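Side-chain contact in MAU2 chromatid cohesion factor homolog (Saccharomyces cerevisiae, PDB 4XDN), which joins SCC2 in the complex required to associate cohesin with chromosomes, and so takes part in sister chromatid cohesion: residues 79-84 and 121-126. Numbering follows the deposited sequence.
Sequences LSVLED and SDTDLV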
# COMPACT_ATOMS: atom_id res chain seq x y z
N LEU A 79 -22.59 -19.04 -35.67
CA LEU A 79 -21.69 -19.71 -34.73
C LEU A 79 -22.46 -20.62 -33.79
O LEU A 79 -23.57 -20.31 -33.38
CB LEU A 79 -20.90 -18.67 -33.93
CG LEU A 79 -20.12 -17.63 -34.73
CD1 LEU A 79 -19.37 -16.70 -33.78
CD2 LEU A 79 -19.16 -18.28 -35.71
N SER A 80 -21.85 -21.75 -33.45
CA SER A 80 -22.40 -22.63 -32.42
C SER A 80 -22.23 -21.95 -31.07
O SER A 80 -21.56 -20.93 -30.98
CB SER A 80 -21.71 -23.99 -32.43
OG SER A 80 -20.32 -23.86 -32.18
N VAL A 81 -22.84 -22.51 -30.03
CA VAL A 81 -22.76 -21.92 -28.71
C VAL A 81 -21.32 -21.86 -28.21
O VAL A 81 -20.91 -20.86 -27.61
CB VAL A 81 -23.63 -22.69 -27.67
CG1 VAL A 81 -25.10 -22.42 -27.91
CG2 VAL A 81 -23.32 -24.18 -27.69
N LEU A 82 -20.55 -22.91 -28.46
CA LEU A 82 -19.16 -22.96 -28.02
C LEU A 82 -18.30 -21.98 -28.80
O LEU A 82 -17.46 -21.28 -28.23
CB LEU A 82 -18.60 -24.37 -28.15
CG LEU A 82 -19.08 -25.39 -27.11
CD1 LEU A 82 -18.51 -26.76 -27.42
CD2 LEU A 82 -18.70 -24.96 -25.69
N GLU A 83 -18.51 -21.93 -30.11
CA GLU A 83 -17.80 -20.99 -30.97
C GLU A 83 -18.14 -19.56 -30.57
O GLU A 83 -17.26 -18.71 -30.46
CB GLU A 83 -18.14 -21.23 -32.44
CG GLU A 83 -17.65 -22.57 -32.97
CD GLU A 83 -18.25 -22.93 -34.31
OE1 GLU A 83 -19.17 -22.21 -34.77
OE2 GLU A 83 -17.81 -23.93 -34.92
N ASP A 84 -19.43 -19.32 -30.35
CA ASP A 84 -19.89 -17.99 -29.97
C ASP A 84 -19.29 -17.59 -28.63
O ASP A 84 -18.87 -16.45 -28.44
CB ASP A 84 -21.42 -17.96 -29.91
CG ASP A 84 -21.97 -16.56 -29.71
OD1 ASP A 84 -21.21 -15.58 -29.91
OD2 ASP A 84 -23.16 -16.43 -29.35
N SER A 121 -29.65 -26.99 -21.08
CA SER A 121 -30.29 -28.25 -20.71
C SER A 121 -29.66 -29.44 -21.43
O SER A 121 -29.43 -30.48 -20.81
CB SER A 121 -31.79 -28.19 -21.02
OG SER A 121 -32.02 -28.22 -22.42
N ASP A 122 -29.39 -29.28 -22.72
CA ASP A 122 -28.91 -30.38 -23.56
C ASP A 122 -27.45 -30.21 -23.98
O ASP A 122 -26.97 -30.92 -24.87
CB ASP A 122 -29.78 -30.50 -24.81
CG ASP A 122 -29.59 -29.34 -25.77
OD1 ASP A 122 -30.27 -28.30 -25.59
OD2 ASP A 122 -28.76 -29.46 -26.69
N THR A 123 -26.74 -29.28 -23.35
CA THR A 123 -25.36 -28.99 -23.71
C THR A 123 -24.56 -28.49 -22.51
O THR A 123 -25.01 -27.60 -21.79
CB THR A 123 -25.28 -27.93 -24.84
OG1 THR A 123 -26.33 -28.15 -25.79
CG2 THR A 123 -23.94 -28.00 -25.55
N ASP A 124 -23.38 -29.06 -22.30
CA ASP A 124 -22.53 -28.69 -21.16
C ASP A 124 -21.99 -27.28 -21.34
O ASP A 124 -21.04 -27.07 -22.10
CB ASP A 124 -21.38 -29.69 -21.01
CG ASP A 124 -20.65 -29.55 -19.69
OD1 ASP A 124 -20.87 -28.54 -18.98
OD2 ASP A 124 -19.86 -30.45 -19.35
N LEU A 125 -22.59 -26.33 -20.64
CA LEU A 125 -22.26 -24.92 -20.83
C LEU A 125 -22.08 -24.17 -19.51
O LEU A 125 -22.00 -22.94 -19.50
CB LEU A 125 -23.36 -24.24 -21.66
CG LEU A 125 -23.53 -24.78 -23.08
CD1 LEU A 125 -24.76 -24.17 -23.74
CD2 LEU A 125 -22.28 -24.52 -23.91
N VAL A 126 -21.99 -24.90 -18.41
CA VAL A 126 -21.82 -24.29 -17.09
C VAL A 126 -20.56 -23.43 -17.06
O VAL A 126 -20.60 -22.29 -16.60
CB VAL A 126 -21.75 -25.36 -15.98
CG1 VAL A 126 -21.49 -24.71 -14.63
CG2 VAL A 126 -23.05 -26.15 -15.94
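A backbone N-H held by a carboxylate sets the stage for V81 and L82 to meet L125: S80 N donates to E83 OE1 at 3.0 Å, nearly straight at 170° but reaching the carboxylate from above its plane. In return E83 N makes a weak bond to S80 OG, 3.4 Å long. Together they form a capping box, which gives partners to the amides of S80 and E83 at the start of helix 81-98 and probably helps to hold its first turn. Outside the contact, E83 OE2 pairs with a basic side chain on the chain of another protein.

On that turn, V81 and L82 offer methyl groups to the loop between helices 102-119 and 126-144. One methyl of L125 serves both: its CD2 lies 3.9 Å from V81 CG2 and 4.0 Å from L82 CD2. The side chains of V81 and L125 cross at about a right angle, and they meet through one methyl of each. With CG anti to the carbonyl carbon (chi1 -63°), L125 carries CD2 to the methyls of V81 and L82. T123 CG2 adds a looser approach to V81 CG2 at 4.4 Å.

H119, at the end of helix 102-119, touches both V81 and L125, so the contact lies where that helix ends; L125 is the N-cap residue of helix 126-144. The division of labour is plain: directional polar bonds shape the turn locally, while non-directional methyl packing, burying 137 Å² summed over both sides, joins it to the loop.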